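Local coordinates for 361aa long hypothetical D-aminopeptidase (Pyrococcus horikoshii, PDB 2DRH), which is of unconfirmed function but, as a member of the peptidase S58 family, probably acts as an aminopeptidase, at residues A[175-183]-A[339-347]; A[217-226]-A[349-358]. All coordinates share one frame; numbering follows the deposited sequence.

Interaction 1: residues A[175-183]-A[339-347]; sequences GMSAFEFKG and HVRYALPKE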
ATOM      1  N   GLY A 175       3.839  20.499 -25.120  1.00 23.95           N
ATOM      2  CA  GLY A 175       3.853  19.492 -26.174  1.00 22.72           C
ATOM      3  C   GLY A 175       3.116  18.186 -25.926  1.00 23.30           C
ATOM      4  O   GLY A 175       3.453  17.169 -26.536  1.00 24.01           O
ATOM      5  N   MET A 176       2.105  18.208 -25.057  1.00 22.37           N
ATOM      6  CA  MET A 176       1.331  17.008 -24.726  1.00 22.81           C
ATOM      7  C   MET A 176       0.208  16.655 -25.710  1.00 22.92           C
ATOM      8  O   MET A 176      -0.281  17.506 -26.459  1.00 24.57           O
ATOM      9  CB  MET A 176       0.735  17.147 -23.321  1.00 22.25           C
ATOM     10  CG  MET A 176       1.768  17.315 -22.208  1.00 24.66           C
ATOM     11  SD  MET A 176       2.924  15.922 -22.038  1.00 23.63           S
ATOM     12  CE  MET A 176       4.408  16.768 -21.509  1.00 24.80           C
ATOM     13  N   SER A 177      -0.195  15.387 -25.688  1.00 23.21           N
ATOM     14  CA  SER A 177      -1.250  14.869 -26.553  1.00 22.98           C
ATOM     15  C   SER A 177      -2.312  14.169 -25.713  1.00 23.49           C
ATOM     16  O   SER A 177      -1.985  13.436 -24.786  1.00 23.19           O
ATOM     17  CB  SER A 177      -0.674  13.849 -27.546  1.00 23.36           C
ATOM     18  OG  SER A 177       0.360  14.413 -28.320  1.00 23.50           O
ATOM     19  N   ALA A 178      -3.581  14.384 -26.047  1.00 25.16           N
ATOM     20  CA  ALA A 178      -4.686  13.751 -25.329  1.00 23.97           C
ATOM     21  C   ALA A 178      -5.767  13.335 -26.324  1.00 24.51           C
ATOM     22  O   ALA A 178      -6.295  14.173 -27.060  1.00 23.83           O
ATOM     23  CB  ALA A 178      -5.266  14.713 -24.299  1.00 24.00           C
ATOM     24  N   PHE A 179      -6.081  12.041 -26.353  1.00 22.29           N
ATOM     25  CA  PHE A 179      -7.099  11.521 -27.264  1.00 22.63           C
ATOM     26  C   PHE A 179      -6.734  11.837 -28.709  1.00 22.71           C
ATOM     27  O   PHE A 179      -7.604  11.983 -29.565  1.00 22.06           O
ATOM     28  CB  PHE A 179      -8.464  12.132 -26.928  1.00 21.56           C
ATOM     29  CG  PHE A 179      -8.955  11.784 -25.557  1.00 24.30           C
ATOM     30  CD1 PHE A 179      -9.402  10.494 -25.270  1.00 22.49           C
ATOM     31  CD2 PHE A 179      -8.937  12.732 -24.537  1.00 22.67           C
ATOM     32  CE1 PHE A 179      -9.823  10.154 -23.986  1.00 23.30           C
ATOM     33  CE2 PHE A 179      -9.355  12.401 -23.250  1.00 23.78           C
ATOM     34  CZ  PHE A 179      -9.799  11.111 -22.975  1.00 23.17           C
ATOM     35  N   GLU A 180      -5.437  11.946 -28.963  1.00 22.12           N
ATOM     36  CA  GLU A 180      -4.920  12.246 -30.291  1.00 24.40           C
ATOM     37  C   GLU A 180      -5.337  13.610 -30.821  1.00 23.25           C
ATOM     38  O   GLU A 180      -5.423  13.840 -32.025  1.00 23.96           O
ATOM     39  CB  GLU A 180      -5.269  11.115 -31.265  1.00 22.00           C
ATOM     40  CG  GLU A 180      -4.610   9.820 -30.832  1.00 23.79           C
ATOM     41  CD  GLU A 180      -4.902   8.648 -31.743  1.00 24.00           C
ATOM     42  OE1 GLU A 180      -4.375   8.617 -32.877  1.00 24.26           O
ATOM     43  OE2 GLU A 180      -5.661   7.758 -31.315  1.00 22.32           O
ATOM     44  N   PHE A 181      -5.585  14.510 -29.876  1.00 24.91           N
ATOM     45  CA  PHE A 181      -5.901  15.905 -30.143  1.00 22.68           C
ATOM     46  C   PHE A 181      -4.814  16.574 -29.311  1.00 24.31           C
ATOM     47  O   PHE A 181      -4.090  15.890 -28.577  1.00 23.04           O
ATOM     48  CB  PHE A 181      -7.277  16.288 -29.600  1.00 23.18           C
ATOM     49  CG  PHE A 181      -8.427  15.774 -30.426  1.00 22.36           C
ATOM     50  CD1 PHE A 181      -8.573  16.159 -31.755  1.00 23.56           C
ATOM     51  CD2 PHE A 181      -9.387  14.936 -29.862  1.00 22.22           C
ATOM     52  CE1 PHE A 181      -9.665  15.719 -32.514  1.00 23.49           C
ATOM     53  CE2 PHE A 181     -10.480  14.489 -30.607  1.00 20.71           C
ATOM     54  CZ  PHE A 181     -10.621  14.882 -31.934  1.00 20.50           C
ATOM     55  N   LYS A 182      -4.670  17.889 -29.409  1.00 24.39           N
ATOM     56  CA  LYS A 182      -3.646  18.548 -28.614  1.00 23.71           C
ATOM     57  C   LYS A 182      -4.066  18.478 -27.151  1.00 23.88           C
ATOM     58  O   LYS A 182      -5.231  18.714 -26.824  1.00 24.25           O
ATOM     59  CB  LYS A 182      -3.493  20.005 -29.033  1.00 23.99           C
ATOM     60  CG  LYS A 182      -2.351  20.727 -28.337  1.00 24.90           C
ATOM     61  CD  LYS A 182      -1.000  20.157 -28.753  1.00 25.19           C
ATOM     62  CE  LYS A 182       0.135  20.780 -27.942  1.00 23.10           C
ATOM     63  NZ  LYS A 182      -0.080  20.572 -26.484  1.00 20.59           N
ATOM     64  N   GLY A 183      -3.123  18.132 -26.276  1.00 23.68           N
ATOM     65  CA  GLY A 183      -3.417  18.060 -24.855  1.00 22.56           C
ATOM     66  C   GLY A 183      -2.794  19.250 -24.148  1.00 22.14           C
ATOM     67  O   GLY A 183      -2.449  20.239 -24.797  1.00 20.37           O
ATOM     68  N   HIS A 339       5.243  15.966 -36.833  1.00 29.65           N
ATOM     69  CA  HIS A 339       4.097  15.370 -36.160  1.00 29.38           C
ATOM     70  C   HIS A 339       3.149  16.517 -35.795  1.00 29.81           C
ATOM     71  O   HIS A 339       3.602  17.614 -35.456  1.00 29.27           O
ATOM     72  CB  HIS A 339       4.552  14.652 -34.887  1.00 29.91           C
ATOM     73  CG  HIS A 339       5.188  13.320 -35.134  1.00 31.65           C
ATOM     74  ND1 HIS A 339       5.810  12.597 -34.138  1.00 31.66           N
ATOM     75  CD2 HIS A 339       5.264  12.560 -36.254  1.00 31.45           C
ATOM     76  CE1 HIS A 339       6.238  11.448 -34.633  1.00 31.73           C
ATOM     77  NE2 HIS A 339       5.919  11.401 -35.913  1.00 32.16           N
ATOM     78  N   VAL A 340       1.842  16.283 -35.871  1.00 29.35           N
ATOM     79  CA  VAL A 340       0.893  17.335 -35.521  1.00 28.97           C
ATOM     80  C   VAL A 340      -0.343  16.831 -34.781  1.00 27.02           C
ATOM     81  O   VAL A 340      -0.865  15.755 -35.071  1.00 22.90           O
ATOM     82  CB  VAL A 340       0.416  18.121 -36.775  1.00 31.04           C
ATOM     83  CG1 VAL A 340       1.613  18.696 -37.524  1.00 32.94           C
ATOM     84  CG2 VAL A 340      -0.395  17.214 -37.685  1.00 32.82           C
ATOM     85  N   ARG A 341      -0.788  17.628 -33.811  1.00 25.75           N
ATOM     86  CA  ARG A 341      -1.972  17.337 -33.011  1.00 26.08           C
ATOM     87  C   ARG A 341      -2.851  18.570 -33.143  1.00 25.66           C
ATOM     88  O   ARG A 341      -2.412  19.684 -32.843  1.00 24.44           O
ATOM     89  CB  ARG A 341      -1.621  17.137 -31.527  1.00 25.84           C
ATOM     90  CG  ARG A 341      -0.801  15.899 -31.198  1.00 26.72           C
ATOM     91  CD  ARG A 341      -1.485  14.607 -31.630  1.00 26.40           C
ATOM     92  NE  ARG A 341      -0.963  13.466 -30.882  1.00 27.91           N
ATOM     93  CZ  ARG A 341      -1.097  12.192 -31.247  1.00 26.11           C
ATOM     94  NH1 ARG A 341      -1.737  11.879 -32.363  1.00 24.17           N
ATOM     95  NH2 ARG A 341      -0.590  11.230 -30.489  1.00 26.53           N
ATOM     96  N   TYR A 342      -4.086  18.369 -33.596  1.00 25.69           N
ATOM     97  CA  TYR A 342      -5.015  19.468 -33.781  1.00 25.18           C
ATOM     98  C   TYR A 342      -5.901  19.664 -32.573  1.00 24.32           C
ATOM     99  O   TYR A 342      -6.290  18.706 -31.918  1.00 22.82           O
ATOM    100  CB  TYR A 342      -5.891  19.230 -35.010  1.00 25.73           C
ATOM    101  CG  TYR A 342      -5.123  19.168 -36.303  1.00 27.58           C
ATOM    102  CD1 TYR A 342      -4.491  17.992 -36.708  1.00 27.58           C
ATOM    103  CD2 TYR A 342      -5.017  20.293 -37.121  1.00 28.79           C
ATOM    104  CE1 TYR A 342      -3.772  17.940 -37.901  1.00 30.08           C
ATOM    105  CE2 TYR A 342      -4.301  20.253 -38.312  1.00 30.17           C
ATOM    106  CZ  TYR A 342      -3.682  19.076 -38.696  1.00 29.83           C
ATOM    107  OH  TYR A 342      -2.971  19.042 -39.874  1.00 32.89           O
ATOM    108  N   ALA A 343      -6.224  20.921 -32.293  1.00 26.03           N
ATOM    109  CA  ALA A 343      -7.078  21.249 -31.165  1.00 26.00           C
ATOM    110  C   ALA A 343      -8.473  20.721 -31.433  1.00 27.07           C
ATOM    111  O   ALA A 343      -8.950  20.750 -32.568  1.00 27.12           O
ATOM    112  CB  ALA A 343      -7.127  22.749 -30.970  1.00 27.01           C
ATOM    113  N   LEU A 344      -9.125  20.230 -30.387  1.00 27.58           N
ATOM    114  CA  LEU A 344     -10.482  19.711 -30.505  1.00 27.04           C
ATOM    115  C   LEU A 344     -11.378  20.778 -31.141  1.00 26.42           C
ATOM    116  O   LEU A 344     -11.517  21.875 -30.605  1.00 29.24           O
ATOM    117  CB  LEU A 344     -11.008  19.359 -29.113  1.00 27.03           C
ATOM    118  CG  LEU A 344     -12.383  18.709 -28.979  1.00 25.58           C
ATOM    119  CD1 LEU A 344     -12.345  17.286 -29.533  1.00 24.20           C
ATOM    120  CD2 LEU A 344     -12.775  18.701 -27.507  1.00 25.89           C
ATOM    121  N   PRO A 345     -11.991  20.472 -32.298  1.00 26.43           N
ATOM    122  CA  PRO A 345     -12.872  21.429 -32.984  1.00 24.88           C
ATOM    123  C   PRO A 345     -14.121  21.777 -32.166  1.00 24.53           C
ATOM    124  O   PRO A 345     -15.080  21.009 -32.118  1.00 21.32           O
ATOM    125  CB  PRO A 345     -13.205  20.707 -34.289  1.00 24.22           C
ATOM    126  CG  PRO A 345     -13.138  19.260 -33.899  1.00 24.67           C
ATOM    127  CD  PRO A 345     -11.880  19.223 -33.071  1.00 26.45           C
ATOM    128  N   LYS A 346     -14.105  22.959 -31.551  1.00 25.67           N
ATOM    129  CA  LYS A 346     -15.200  23.415 -30.694  1.00 27.34           C
ATOM    130  C   LYS A 346     -16.580  23.587 -31.331  1.00 29.02           C
ATOM    131  O   LYS A 346     -17.592  23.289 -30.694  1.00 28.96           O
ATOM    132  CB  LYS A 346     -14.770  24.699 -29.975  1.00 27.92           C
ATOM    133  CG  LYS A 346     -13.640  24.456 -28.973  1.00 29.04           C
ATOM    134  CD  LYS A 346     -13.129  25.738 -28.312  1.00 31.32           C
ATOM    135  CE  LYS A 346     -12.300  26.580 -29.271  1.00 33.90           C
ATOM    136  NZ  LYS A 346     -11.097  25.855 -29.785  1.00 34.22           N
ATOM    137  N   GLU A 347     -16.639  24.065 -32.573  1.00 31.00           N
ATOM    138  CA  GLU A 347     -17.926  24.232 -33.248  1.00 32.03           C
ATOM    139  C   GLU A 347     -18.468  22.855 -33.617  1.00 31.55           C
ATOM    140  O   GLU A 347     -19.673  22.630 -33.636  1.00 30.41           O
ATOM    141  CB  GLU A 347     -17.778  25.083 -34.509  1.00 33.01           C
ATOM    142  CG  GLU A 347     -17.497  26.547 -34.239  1.00 38.62           C
ATOM    143  CD  GLU A 347     -18.542  27.186 -33.340  1.00 41.20           C
ATOM    144  OE1 GLU A 347     -19.752  26.983 -33.588  1.00 43.18           O
ATOM    145  OE2 GLU A 347     -18.155  27.900 -32.390  1.00 43.93           O
TER
HETATM  146  O   HOH W   1       1.211  11.185 -28.149  1.00 23.80           O
HETATM  147  O   HOH W   2      -5.223  15.923 -33.730  1.00 21.96           O
HETATM  148  O   HOH W   3      -7.762  19.891 -28.040  1.00 23.56           O
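Arg341 lays its guanidinium against the hairpin of residues 175-183, with Glu180 CA over one face and Ser177 OG at the edge. Its NE donates to Ser177 OG at 3.0 Å, nearly straight (168°) and in the guanidinium plane. A bend at chi2 (-58°) turns the chain so that CG and NE both lie against Ser177 OG, and the outer nitrogens go on to Gly231 O (from NH1) and Gly233 O (from NH2). Glu180 OE1, 4.2 Å from Arg341 NH1, is beyond salt-bridge distance and accepts from Gly233 N. Cutting Arg341 back to an alanine removes all three donors, and the carbonyls of Gly231 and Gly233 would probably lose these partners while a gap opened over the Glu180 backbone.

Packing is close at Phe181. Leu344 puts CD1 over one face of the ring, 3.8 Å from its centroid, a CH-pi contact, while Pro345 CD approaches CE1 obliquely. Between the arginine and the phenylalanine, Lys182 N donates to Tyr342 O (3.1 Å) from well above the carbonyl plane.

Elsewhere water does the joining. One molecule takes the Tyr342 N-H and donates to Glu180 O, another links Leu344 N to Lys182 O, and a third accepts from Arg341 NH2. The Tyr342 ring, partly exposed, makes no close contact with the hairpin, and this water-bridged flank is the looser side.

A tight beta hairpin, with a type I' turn from Ala178 to Phe181, here packs against the segment leading into the C-terminal helix, with Pro345 at the N-cap.

Interaction 2: residues A[217-226]-A[349-358]; sequences IAGVPVGLEL and LLRIMRRYGR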
ATOM      1  N   ILE A 217     -17.318  13.122 -23.575  1.00 23.08           N
ATOM      2  CA  ILE A 217     -17.578  14.454 -23.028  1.00 23.36           C
ATOM      3  C   ILE A 217     -19.006  14.578 -22.534  1.00 22.93           C
ATOM      4  O   ILE A 217     -19.944  14.612 -23.323  1.00 24.46           O
ATOM      5  CB  ILE A 217     -17.306  15.563 -24.073  1.00 21.59           C
ATOM      6  CG1 ILE A 217     -15.841  15.514 -24.516  1.00 19.70           C
ATOM      7  CG2 ILE A 217     -17.620  16.932 -23.474  1.00 20.34           C
ATOM      8  CD1 ILE A 217     -15.448  16.605 -25.497  1.00 18.55           C
ATOM      9  N   ALA A 218     -19.157  14.642 -21.218  1.00 24.07           N
ATOM     10  CA  ALA A 218     -20.470  14.749 -20.604  1.00 25.39           C
ATOM     11  C   ALA A 218     -21.333  13.586 -21.069  1.00 25.82           C
ATOM     12  O   ALA A 218     -22.514  13.756 -21.362  1.00 27.24           O
ATOM     13  CB  ALA A 218     -21.127  16.085 -20.972  1.00 24.78           C
ATOM     14  N   GLY A 219     -20.721  12.407 -21.153  1.00 27.25           N
ATOM     15  CA  GLY A 219     -21.440  11.210 -21.561  1.00 27.34           C
ATOM     16  C   GLY A 219     -21.520  10.931 -23.052  1.00 27.94           C
ATOM     17  O   GLY A 219     -21.850   9.815 -23.462  1.00 26.63           O
ATOM     18  N   VAL A 220     -21.217  11.935 -23.865  1.00 28.46           N
ATOM     19  CA  VAL A 220     -21.276  11.792 -25.318  1.00 28.39           C
ATOM     20  C   VAL A 220     -19.960  11.259 -25.890  1.00 27.40           C
ATOM     21  O   VAL A 220     -18.895  11.814 -25.626  1.00 26.71           O
ATOM     22  CB  VAL A 220     -21.599  13.153 -25.983  1.00 29.56           C
ATOM     23  CG1 VAL A 220     -21.728  12.983 -27.493  1.00 31.30           C
ATOM     24  CG2 VAL A 220     -22.888  13.727 -25.392  1.00 28.66           C
ATOM     25  N   PRO A 221     -20.021  10.171 -26.679  1.00 27.06           N
ATOM     26  CA  PRO A 221     -18.813   9.587 -27.274  1.00 27.04           C
ATOM     27  C   PRO A 221     -18.213  10.470 -28.370  1.00 28.32           C
ATOM     28  O   PRO A 221     -18.128  10.076 -29.539  1.00 29.47           O
ATOM     29  CB  PRO A 221     -19.303   8.238 -27.797  1.00 27.19           C
ATOM     30  CG  PRO A 221     -20.731   8.507 -28.142  1.00 25.61           C
ATOM     31  CD  PRO A 221     -21.205   9.347 -26.977  1.00 26.14           C
ATOM     32  N   VAL A 222     -17.795  11.666 -27.967  1.00 27.79           N
ATOM     33  CA  VAL A 222     -17.208  12.645 -28.866  1.00 27.26           C
ATOM     34  C   VAL A 222     -16.002  12.084 -29.618  1.00 28.55           C
ATOM     35  O   VAL A 222     -15.677  12.541 -30.709  1.00 30.62           O
ATOM     36  CB  VAL A 222     -16.777  13.905 -28.087  1.00 24.93           C
ATOM     37  CG1 VAL A 222     -16.121  14.896 -29.025  1.00 25.24           C
ATOM     38  CG2 VAL A 222     -17.991  14.533 -27.393  1.00 24.43           C
ATOM     39  N   GLY A 223     -15.343  11.094 -29.033  1.00 29.56           N
ATOM     40  CA  GLY A 223     -14.185  10.498 -29.679  1.00 31.02           C
ATOM     41  C   GLY A 223     -14.540   9.780 -30.966  1.00 31.45           C
ATOM     42  O   GLY A 223     -13.871   9.960 -31.988  1.00 31.27           O
ATOM     43  N   LEU A 224     -15.591   8.965 -30.921  1.00 32.14           N
ATOM     44  CA  LEU A 224     -16.044   8.222 -32.094  1.00 33.91           C
ATOM     45  C   LEU A 224     -16.590   9.137 -33.185  1.00 33.95           C
ATOM     46  O   LEU A 224     -16.318   8.941 -34.373  1.00 33.68           O
ATOM     47  CB  LEU A 224     -17.113   7.211 -31.692  1.00 36.46           C
ATOM     48  CG  LEU A 224     -16.604   6.026 -30.875  1.00 39.36           C
ATOM     49  CD1 LEU A 224     -17.778   5.163 -30.444  1.00 40.68           C
ATOM     50  CD2 LEU A 224     -15.612   5.221 -31.711  1.00 40.71           C
ATOM     51  N   GLU A 225     -17.361  10.141 -32.781  1.00 32.77           N
ATOM     52  CA  GLU A 225     -17.926  11.083 -33.736  1.00 31.75           C
ATOM     53  C   GLU A 225     -16.825  11.819 -34.499  1.00 30.34           C
ATOM     54  O   GLU A 225     -17.024  12.246 -35.636  1.00 30.41           O
ATOM     55  CB  GLU A 225     -18.822  12.095 -33.016  1.00 33.09           C
ATOM     56  CG  GLU A 225     -20.140  11.532 -32.489  1.00 34.58           C
ATOM     57  CD  GLU A 225     -21.024  10.949 -33.590  1.00 35.74           C
ATOM     58  OE1 GLU A 225     -21.001  11.470 -34.728  1.00 35.63           O
ATOM     59  OE2 GLU A 225     -21.757   9.978 -33.312  1.00 36.07           O
ATOM     60  N   LEU A 226     -15.661  11.967 -33.876  1.00 29.59           N
ATOM     61  CA  LEU A 226     -14.548  12.662 -34.514  1.00 28.95           C
ATOM     62  C   LEU A 226     -13.412  11.713 -34.908  1.00 28.42           C
ATOM     63  O   LEU A 226     -12.259  12.123 -35.001  1.00 26.98           O
ATOM     64  CB  LEU A 226     -14.029  13.776 -33.590  1.00 26.85           C
ATOM     65  CG  LEU A 226     -14.886  15.054 -33.532  1.00 28.60           C
ATOM     66  CD1 LEU A 226     -16.309  14.722 -33.126  1.00 28.54           C
ATOM     67  CD2 LEU A 226     -14.278  16.044 -32.552  1.00 27.21           C
ATOM     68  N   LEU A 349     -17.765  20.212 -31.878  1.00 31.95           N
ATOM     69  CA  LEU A 349     -18.153  19.707 -30.568  1.00 32.46           C
ATOM     70  C   LEU A 349     -19.561  20.161 -30.193  1.00 32.96           C
ATOM     71  O   LEU A 349     -20.324  19.393 -29.609  1.00 33.39           O
ATOM     72  CB  LEU A 349     -17.149  20.175 -29.510  1.00 30.89           C
ATOM     73  CG  LEU A 349     -17.491  19.945 -28.038  1.00 31.02           C
ATOM     74  CD1 LEU A 349     -17.745  18.473 -27.783  1.00 30.54           C
ATOM     75  CD2 LEU A 349     -16.354  20.452 -27.175  1.00 30.15           C
ATOM     76  N   LEU A 350     -19.906  21.405 -30.523  1.00 33.24           N
ATOM     77  CA  LEU A 350     -21.238  21.915 -30.213  1.00 34.13           C
ATOM     78  C   LEU A 350     -22.286  21.154 -31.014  1.00 34.68           C
ATOM     79  O   LEU A 350     -23.368  20.851 -30.509  1.00 35.70           O
ATOM     80  CB  LEU A 350     -21.334  23.408 -30.524  1.00 34.08           C
ATOM     81  CG  LEU A 350     -20.656  24.346 -29.523  1.00 34.88           C
ATOM     82  CD1 LEU A 350     -20.842  25.786 -29.972  1.00 33.97           C
ATOM     83  CD2 LEU A 350     -21.252  24.139 -28.139  1.00 35.02           C
ATOM     84  N   ARG A 351     -21.953  20.844 -32.262  1.00 34.68           N
ATOM     85  CA  ARG A 351     -22.848  20.101 -33.140  1.00 34.76           C
ATOM     86  C   ARG A 351     -23.122  18.700 -32.584  1.00 34.22           C
ATOM     87  O   ARG A 351     -24.272  18.260 -32.528  1.00 33.98           O
ATOM     88  CB  ARG A 351     -22.229  19.989 -34.534  1.00 35.01           C
ATOM     89  CG  ARG A 351     -22.989  19.088 -35.482  1.00 33.93           C
ATOM     90  CD  ARG A 351     -22.256  18.952 -36.807  1.00 34.43           C
ATOM     91  NE  ARG A 351     -21.070  18.103 -36.708  1.00 32.59           N
ATOM     92  CZ  ARG A 351     -21.092  16.774 -36.640  1.00 31.42           C
ATOM     93  NH1 ARG A 351     -22.243  16.116 -36.659  1.00 28.78           N
ATOM     94  NH2 ARG A 351     -19.953  16.100 -36.570  1.00 33.56           N
ATOM     95  N   ILE A 352     -22.066  17.998 -32.180  1.00 33.53           N
ATOM     96  CA  ILE A 352     -22.229  16.651 -31.639  1.00 33.62           C
ATOM     97  C   ILE A 352     -23.046  16.654 -30.352  1.00 33.36           C
ATOM     98  O   ILE A 352     -23.946  15.834 -30.183  1.00 31.96           O
ATOM     99  CB  ILE A 352     -20.864  15.970 -31.368  1.00 32.84           C
ATOM    100  CG1 ILE A 352     -20.259  15.460 -32.681  1.00 33.33           C
ATOM    101  CG2 ILE A 352     -21.040  14.792 -30.420  1.00 33.17           C
ATOM    102  CD1 ILE A 352     -19.219  16.359 -33.280  1.00 32.61           C
ATOM    103  N   MET A 353     -22.730  17.576 -29.450  1.00 35.22           N
ATOM    104  CA  MET A 353     -23.455  17.672 -28.192  1.00 36.62           C
ATOM    105  C   MET A 353     -24.938  17.887 -28.476  1.00 36.83           C
ATOM    106  O   MET A 353     -25.791  17.312 -27.808  1.00 36.05           O
ATOM    107  CB  MET A 353     -22.901  18.817 -27.335  1.00 37.43           C
ATOM    108  CG  MET A 353     -21.449  18.622 -26.865  1.00 37.44           C
ATOM    109  SD  MET A 353     -21.106  17.049 -25.991  1.00 38.38           S
ATOM    110  CE  MET A 353     -21.731  17.425 -24.333  1.00 35.76           C
ATOM    111  N   ARG A 354     -25.244  18.705 -29.479  1.00 39.77           N
ATOM    112  CA  ARG A 354     -26.634  18.962 -29.848  1.00 41.99           C
ATOM    113  C   ARG A 354     -27.320  17.715 -30.409  1.00 42.67           C
ATOM    114  O   ARG A 354     -28.480  17.455 -30.099  1.00 43.63           O
ATOM    115  CB  ARG A 354     -26.726  20.103 -30.866  1.00 42.49           C
ATOM    116  CG  ARG A 354     -26.813  21.493 -30.240  1.00 44.12           C
ATOM    117  CD  ARG A 354     -27.313  22.520 -31.251  1.00 44.21           C
ATOM    118  NE  ARG A 354     -26.326  22.803 -32.287  1.00 44.30           N
ATOM    119  CZ  ARG A 354     -25.434  23.785 -32.219  1.00 45.56           C
ATOM    120  NH1 ARG A 354     -25.406  24.589 -31.162  1.00 45.19           N
ATOM    121  NH2 ARG A 354     -24.563  23.959 -33.205  1.00 44.78           N
ATOM    122  N   ARG A 355     -26.608  16.948 -31.229  1.00 43.31           N
ATOM    123  CA  ARG A 355     -27.170  15.729 -31.803  1.00 44.98           C
ATOM    124  C   ARG A 355     -27.580  14.749 -30.701  1.00 46.02           C
ATOM    125  O   ARG A 355     -28.477  13.929 -30.890  1.00 46.87           O
ATOM    126  CB  ARG A 355     -26.159  15.051 -32.734  1.00 46.05           C
ATOM    127  CG  ARG A 355     -26.614  13.684 -33.247  1.00 48.45           C
ATOM    128  CD  ARG A 355     -25.497  12.934 -33.977  1.00 50.68           C
ATOM    129  NE  ARG A 355     -25.228  13.461 -35.315  1.00 51.23           N
ATOM    130  CZ  ARG A 355     -26.075  13.373 -36.338  1.00 53.09           C
ATOM    131  NH1 ARG A 355     -27.250  12.777 -36.180  1.00 53.60           N
ATOM    132  NH2 ARG A 355     -25.748  13.881 -37.522  1.00 52.27           N
ATOM    133  N   TYR A 356     -26.916  14.828 -29.553  1.00 46.76           N
ATOM    134  CA  TYR A 356     -27.237  13.941 -28.443  1.00 47.12           C
ATOM    135  C   TYR A 356     -28.067  14.643 -27.374  1.00 49.08           C
ATOM    136  O   TYR A 356     -28.085  14.231 -26.215  1.00 48.59           O
ATOM    137  CB  TYR A 356     -25.959  13.369 -27.831  1.00 45.37           C
ATOM    138  CG  TYR A 356     -25.284  12.332 -28.701  1.00 44.98           C
ATOM    139  CD1 TYR A 356     -24.571  12.700 -29.844  1.00 44.78           C
ATOM    140  CD2 TYR A 356     -25.369  10.977 -28.387  1.00 44.27           C
ATOM    141  CE1 TYR A 356     -23.955  11.739 -30.649  1.00 43.79           C
ATOM    142  CE2 TYR A 356     -24.762  10.011 -29.183  1.00 44.33           C
ATOM    143  CZ  TYR A 356     -24.056  10.395 -30.310  1.00 44.38           C
ATOM    144  OH  TYR A 356     -23.452   9.429 -31.081  1.00 43.15           O
ATOM    145  N   GLY A 357     -28.758  15.704 -27.782  1.00 51.32           N
ATOM    146  CA  GLY A 357     -29.606  16.451 -26.871  1.00 53.94           C
ATOM    147  C   GLY A 357     -28.961  16.857 -25.561  1.00 55.95           C
ATOM    148  O   GLY A 357     -29.563  16.700 -24.498  1.00 56.28           O
ATOM    149  N   ARG A 358     -27.743  17.385 -25.633  1.00 57.81           N
ATOM    150  CA  ARG A 358     -27.027  17.819 -24.437  1.00 59.90           C
ATOM    151  C   ARG A 358     -26.275  19.116 -24.691  1.00 61.20           C
ATOM    152  O   ARG A 358     -25.089  19.095 -25.020  1.00 61.76           O
ATOM    153  CB  ARG A 358     -26.030  16.752 -23.996  1.00 60.79           C
ATOM    154  CG  ARG A 358     -26.637  15.399 -23.746  1.00 61.49           C
ATOM    155  CD  ARG A 358     -25.581  14.436 -23.265  1.00 62.33           C
ATOM    156  NE  ARG A 358     -26.083  13.071 -23.220  1.00 63.21           N
ATOM    157  CZ  ARG A 358     -25.341  12.017 -22.911  1.00 63.79           C
ATOM    158  NH1 ARG A 358     -24.060  12.171 -22.617  1.00 64.38           N
ATOM    159  NH2 ARG A 358     -25.880  10.808 -22.900  1.00 65.62           N
TER
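The C-terminal helix 346-355 packs here on the turn and short helix of residues 217-226, and Val220 is wedged against the helix. Its CG1 sits over one face of the Tyr356 ring, 3.9 Å from the centroid and 20° off the normal, and also meets Ile352 CG2 at 3.5 Å. With CG1 anti to the backbone N (chi1 -177°), the valine sets CG1 on the tyrosine and CG2 beside Met353 SD.

Met353, bent at chi2 and chi3, brings CE against the turn, 3.7 Å from Ala218 CB. Further toward the start of the helix, Leu349 CD1 meets Ile217 CD1 tip to tip, and Val222 crosses Leu349 at about a right angle. Ile352 CD1 and Leu226 CD1 are only 3.3 Å apart, tighter than usual for two carbons.

One polar bond bounds this apolar core: Tyr356 OH donates to Glu225 OE2 at 2.9 Å, reaching the anti side of the carboxylate from 32° out of its plane. OE2 lies at the ring edge, in its plane, with the carboxylate turned 65° from the ring. Tyr356 also packs on Tyr356 of a second subunit, so this end of the contact adjoins the subunit interface.

The helix ends in a Schellman motif with Gly357 at C-prime (Arg358 N to Met353 O, Gly357 N to Arg354 O), its last turn packed on the type I' turn from Ile217 to Val220.

Overall arrangement
Interactions 1 and 2 have centres about 17 Å apart and share helix 346-355, which interaction 1 enters at its N-terminal end and interaction 2 follows to its C-terminal end. Their segments alternate along the chain. Leu226 is the main bridge: its CD2 lies 3.7 Å from Pro345 CG and 3.9 Å from Phe181 CZ, while Leu344 CD2 comes within 3.9 Å of Ile217 CD1. The two apolar clusters are therefore continuous. Arg212 adds a polar link, donating to Glu180 O, lying in a cation-pi contact with Phe181, and reaching Leu226 O by a weak bond. Helix 309-328 touches both, through Leu327 in interaction 1 and Ile324 and Leu328 in interaction 2.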